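Local coordinates for uncharacterized protein (Staphylococcus saprophyticus subsp. saprophyticus ATCC 15305, PDB 3FOJ) that is of unknown function but belongs to the rhodanese-like family and may therefore take part in sulfur transfer, as many relatives of that family do, at residues V19-R25 and E57-C63; I62-G66 and N85-D91. All blocks are in the same frame, centred on the assembly; numbering follows the deposited sequence.

Contact 1 of 2, residues V19-R25 and E57-C63; sequences VNIVDVR and ETYYIIC
The Y60 ring turns an edge to the neighbouring strand: N20 O lies near the ring plane, 3.5 Å from Y60 CD1. A water shares that plane and joins N20 N to T58 O. V19 crosses this ring at about a right angle, with V19 CB 3.8 Å from Y60 CE1. The Y59 ring takes the side-chain amide of N20 over one face, toward the rim, and V22 comes in obliquely. Y59 meets F53 edge-to-face and its hydroxyl is hydrogen-bonded to N54 N.

Strands 20-23 and 58-62 run parallel at the centre of the sheet. Four backbone bonds join the segments: Y60 N to N20 O, V22 N to Y60 O, I62 N to V22 O and V24 N to I62 O. V22 and I61 lie side by side on the face that carries Y59; I61 packs on helix 67-77 and V22 on F53. I61 folds at both torsions (chi1 -46°, chi2 -57°), which brings I61 CD1 to 3.7 Å from V22 CB. I21 and I62 lie side by side on the other face, I21 CG2 4.1 Å from I62 CG2.

At the C-terminal end D23 forms an Asx turn, its OD1 accepting from R25 N. R25 grips D23 side-on: R25 NE is 3.0 Å from D23 OD1 and R25 NH2 is 2.8 Å from D23 OD2, both close to the guanidinium plane. R25 CG packs on the backbone of C63. The salt bridge ties down the buried carboxylate of D23 and would probably keep it ionised, while backbone bonds and apolar packing carry most of the rest.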
# COMPACT_ATOMS: atom_id res chain seq x y z
N VAL A 19 6.43 4.24 7.74
CA VAL A 19 5.89 4.78 6.50
C VAL A 19 4.39 4.53 6.40
O VAL A 19 3.85 3.65 7.07
CB VAL A 19 6.58 4.16 5.26
CG1 VAL A 19 8.05 4.52 5.25
CG2 VAL A 19 6.38 2.65 5.27
N ASN A 20 3.73 5.32 5.56
CA ASN A 20 2.29 5.19 5.34
C ASN A 20 2.05 4.09 4.32
O ASN A 20 2.49 4.19 3.18
CB ASN A 20 1.71 6.49 4.80
CG ASN A 20 1.94 7.67 5.73
OD1 ASN A 20 2.11 8.80 5.27
ND2 ASN A 20 1.92 7.42 7.03
N ILE A 21 1.34 3.04 4.72
CA ILE A 21 1.02 1.93 3.83
C ILE A 21 -0.49 1.83 3.67
O ILE A 21 -1.22 1.92 4.65
CB ILE A 21 1.53 0.58 4.38
CG1 ILE A 21 3.06 0.61 4.50
CG2 ILE A 21 1.07 -0.56 3.48
CD1 ILE A 21 3.63 -0.61 5.19
N VAL A 22 -0.94 1.65 2.43
CA VAL A 22 -2.36 1.48 2.13
C VAL A 22 -2.54 0.16 1.39
O VAL A 22 -2.01 -0.04 0.30
CB VAL A 22 -2.92 2.64 1.25
CG1 VAL A 22 -4.39 2.40 0.94
CG2 VAL A 22 -2.74 3.97 1.97
N ASP A 23 -3.29 -0.74 2.03
CA ASP A 23 -3.59 -2.08 1.52
C ASP A 23 -4.92 -1.96 0.77
O ASP A 23 -5.95 -1.71 1.38
CB ASP A 23 -3.75 -3.03 2.72
CG ASP A 23 -3.92 -4.48 2.32
OD1 ASP A 23 -4.49 -4.77 1.24
OD2 ASP A 23 -3.51 -5.35 3.12
N VAL A 24 -4.90 -2.16 -0.55
CA VAL A 24 -6.11 -2.01 -1.35
C VAL A 24 -6.83 -3.31 -1.75
O VAL A 24 -7.66 -3.32 -2.66
CB VAL A 24 -5.82 -1.16 -2.62
CG1 VAL A 24 -5.29 0.21 -2.19
CG2 VAL A 24 -4.78 -1.85 -3.50
N ARG A 25 -6.51 -4.40 -1.06
CA ARG A 25 -7.15 -5.68 -1.35
C ARG A 25 -8.58 -5.66 -0.79
O ARG A 25 -8.97 -4.69 -0.14
CB ARG A 25 -6.37 -6.83 -0.69
CG ARG A 25 -4.96 -7.03 -1.24
CD ARG A 25 -4.23 -8.11 -0.45
NE ARG A 25 -4.07 -7.73 0.94
CZ ARG A 25 -3.78 -8.57 1.93
NH1 ARG A 25 -3.60 -9.86 1.69
NH2 ARG A 25 -3.66 -8.10 3.17
N GLU A 57 2.32 14.24 2.45
CA GLU A 57 2.93 12.95 2.73
C GLU A 57 2.97 12.01 1.53
O GLU A 57 2.40 12.30 0.48
CB GLU A 57 2.18 12.27 3.89
CG GLU A 57 2.14 13.12 5.15
CD GLU A 57 1.21 12.55 6.21
OE1 GLU A 57 1.39 11.38 6.60
OE2 GLU A 57 0.29 13.28 6.64
N THR A 58 3.64 10.87 1.71
CA THR A 58 3.76 9.87 0.66
C THR A 58 3.15 8.56 1.14
O THR A 58 3.27 8.19 2.31
CB THR A 58 5.23 9.64 0.28
OG1 THR A 58 5.80 10.88 -0.14
CG2 THR A 58 5.34 8.62 -0.85
N TYR A 59 2.50 7.85 0.22
CA TYR A 59 1.85 6.59 0.56
C TYR A 59 2.32 5.42 -0.29
O TYR A 59 2.41 5.53 -1.52
CB TYR A 59 0.33 6.74 0.43
CG TYR A 59 -0.24 7.79 1.35
CD1 TYR A 59 -0.15 9.16 1.04
CD2 TYR A 59 -0.82 7.43 2.56
CE1 TYR A 59 -0.62 10.13 1.93
CE2 TYR A 59 -1.29 8.38 3.44
CZ TYR A 59 -1.19 9.73 3.13
OH TYR A 59 -1.65 10.66 4.03
N TYR A 60 2.61 4.30 0.37
CA TYR A 60 3.06 3.09 -0.30
C TYR A 60 1.83 2.21 -0.47
O TYR A 60 1.17 1.87 0.50
CB TYR A 60 4.15 2.40 0.52
CG TYR A 60 5.42 3.22 0.60
CD1 TYR A 60 5.56 4.26 1.52
CD2 TYR A 60 6.48 2.98 -0.28
CE1 TYR A 60 6.72 5.06 1.55
CE2 TYR A 60 7.63 3.76 -0.25
CZ TYR A 60 7.75 4.79 0.66
OH TYR A 60 8.89 5.56 0.67
N ILE A 61 1.53 1.86 -1.71
CA ILE A 61 0.34 1.08 -2.03
C ILE A 61 0.63 -0.38 -2.31
O ILE A 61 1.51 -0.70 -3.11
CB ILE A 61 -0.36 1.69 -3.26
CG1 ILE A 61 -0.45 3.22 -3.11
CG2 ILE A 61 -1.72 1.05 -3.46
CD1 ILE A 61 -1.17 3.72 -1.85
N ILE A 62 -0.11 -1.27 -1.66
CA ILE A 62 0.10 -2.71 -1.86
C ILE A 62 -1.22 -3.46 -2.08
O ILE A 62 -2.25 -3.12 -1.51
CB ILE A 62 0.87 -3.31 -0.65
CG1 ILE A 62 1.36 -4.71 -0.99
CG2 ILE A 62 -0.02 -3.33 0.60
CD1 ILE A 62 2.29 -5.29 0.06
N CYS A 63 -1.17 -4.47 -2.94
CA CYS A 63 -2.33 -5.29 -3.25
C CYS A 63 -1.87 -6.74 -3.23
O CYS A 63 -0.81 -7.05 -2.70
CB CYS A 63 -2.91 -4.93 -4.62
SG CYS A 63 -1.82 -5.25 -6.02
O HOH W 1 5.34 7.12 3.99

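Contact 2 of 2, residues I62-G66 and N85-D91; sequences ICKAG and NVEGGMD
The loop C63-G66 packs on the turn into helix 89-93, with A65 and G89 facing each other, CA to CA, at 4.2 Å. In this rhodanese-like fold the loop links strand 58-62 to helix 67-77. C63 stands at the end of its strand, where the catalytic cysteine lies in active rhodaneses, so the loop is consistent with an active-site loop.

The tight part is made of backbone. A type II turn from V86 to G89 brings the chain round. G66 and G89 have no side chain to hold loop and turn apart, and G88 takes the positive phi of the turn. The first turn of the helix offers its N-H groups to the loop: M90 N donates to C63 O at 2.8 Å, nearly straight, and D91 N donates to K64 O at 3.0 Å. Inside the loop, G66 N donates to C63 SG at 3.0 Å and holds the sulfur in the curve of the chain. On the strand side a water accepts from C63 N and donates to V86 O. N85 ND2 reaches G66 O in the carbonyl plane, on a lone pair, at 3.3 Å. S69 OG adds a hydrogen bond to N85 OD1, which fixes the rotation of that amide.

The solvent side is looser. K64 is fully extended (chi1 171°) and crosses D91 obliquely, with K64 CG 3.6 Å from D91 OD1. The charges themselves stay apart, K64 NZ being 5.3 Å from D91 OD2. A65 CB borders the same carboxylate.

Beneath the loop lies an apolar patch. V86 packs on I62 there, and the selenomethionine M90, bent at chi2 and chi3, crosses I62 at about a right angle and sets SE 3.5 Å from I62 CD1.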
# COMPACT_ATOMS: atom_id res chain seq x y z
N ILE A 62 -0.11 -1.27 -1.66
CA ILE A 62 0.10 -2.71 -1.86
C ILE A 62 -1.22 -3.46 -2.08
O ILE A 62 -2.25 -3.12 -1.51
CB ILE A 62 0.87 -3.31 -0.65
CG1 ILE A 62 1.36 -4.71 -0.99
CG2 ILE A 62 -0.02 -3.33 0.60
CD1 ILE A 62 2.29 -5.29 0.06
N CYS A 63 -1.17 -4.47 -2.94
CA CYS A 63 -2.33 -5.29 -3.25
C CYS A 63 -1.87 -6.74 -3.23
O CYS A 63 -0.81 -7.05 -2.70
CB CYS A 63 -2.91 -4.93 -4.62
SG CYS A 63 -1.82 -5.25 -6.02
N LYS A 64 -2.66 -7.64 -3.81
CA LYS A 64 -2.28 -9.05 -3.84
C LYS A 64 -1.06 -9.34 -4.72
O LYS A 64 -0.10 -9.97 -4.27
CB LYS A 64 -3.45 -9.91 -4.31
CG LYS A 64 -3.09 -11.37 -4.58
CD LYS A 64 -4.19 -12.08 -5.35
CE LYS A 64 -3.73 -13.44 -5.86
NZ LYS A 64 -4.73 -14.04 -6.80
N ALA A 65 -1.09 -8.86 -5.96
CA ALA A 65 -0.01 -9.14 -6.91
C ALA A 65 0.87 -8.01 -7.44
O ALA A 65 1.86 -8.28 -8.12
CB ALA A 65 -0.58 -9.92 -8.09
N GLY A 66 0.53 -6.76 -7.16
CA GLY A 66 1.37 -5.66 -7.63
C GLY A 66 0.87 -4.86 -8.82
O GLY A 66 1.29 -3.71 -9.02
N ASN A 85 4.41 2.42 -5.64
CA ASN A 85 3.92 1.05 -5.75
C ASN A 85 4.86 0.05 -5.08
O ASN A 85 6.08 0.20 -5.15
CB ASN A 85 3.74 0.67 -7.22
CG ASN A 85 3.05 -0.66 -7.40
OD1 ASN A 85 2.01 -0.90 -6.80
ND2 ASN A 85 3.63 -1.53 -8.22
N VAL A 86 4.30 -0.95 -4.42
CA VAL A 86 5.12 -1.99 -3.80
C VAL A 86 5.08 -3.16 -4.78
O VAL A 86 4.07 -3.86 -4.89
CB VAL A 86 4.56 -2.43 -2.44
CG1 VAL A 86 5.46 -3.50 -1.85
CG2 VAL A 86 4.48 -1.23 -1.50
N GLU A 87 6.18 -3.37 -5.50
CA GLU A 87 6.26 -4.42 -6.50
C GLU A 87 6.04 -5.83 -5.95
O GLU A 87 6.50 -6.17 -4.86
CB GLU A 87 7.61 -4.37 -7.21
CG GLU A 87 8.02 -2.97 -7.66
CD GLU A 87 9.19 -2.99 -8.62
OE1 GLU A 87 10.15 -3.76 -8.39
OE2 GLU A 87 9.16 -2.22 -9.60
N GLY A 88 5.32 -6.64 -6.71
CA GLY A 88 5.07 -8.02 -6.30
C GLY A 88 3.88 -8.27 -5.40
O GLY A 88 3.39 -9.39 -5.33
N GLY A 89 3.43 -7.23 -4.70
CA GLY A 89 2.28 -7.37 -3.82
C GLY A 89 2.48 -8.23 -2.58
O GLY A 89 3.61 -8.63 -2.25
N MSE A 90 1.38 -8.51 -1.89
CA MSE A 90 1.42 -9.34 -0.69
C MSE A 90 1.89 -10.75 -1.01
O MSE A 90 2.37 -11.47 -0.13
CB MSE A 90 0.05 -9.37 -0.02
CG MSE A 90 -0.34 -8.05 0.67
SE MSE A 90 0.77 -7.61 2.21
CE MSE A 90 -0.08 -8.79 3.50
N ASP A 91 1.76 -11.17 -2.27
CA ASP A 91 2.23 -12.49 -2.67
C ASP A 91 3.72 -12.57 -2.35
O ASP A 91 4.20 -13.54 -1.76
CB ASP A 91 2.06 -12.74 -4.17
CG ASP A 91 0.62 -12.98 -4.57
OD1 ASP A 91 -0.19 -13.39 -3.71
OD2 ASP A 91 0.30 -12.78 -5.76
O HOH W 2 1.33 -4.45 -4.54

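The two contacts follow one another along the chain and share I62 and C63. Their centres are about 10 Å apart. Contact 1 pairs strand 58-62 with one neighbour in the parallel sheet; contact 2 reaches strand 82-86 on the other side, where I61 O and V86 N, 3.1 Å apart, probably form a hydrogen bond. R25 also bridges them: its CG lies 3.5 Å from K64 N, and its NH2 lies 3.7 Å from M90 CE. Contact 1 ends at C63, where the loop of contact 2 begins; by family resemblance this is the likely active-site loop. A bound sodium ion lies about 8 Å from the side chain of D23 and about 12 Å from that of I62.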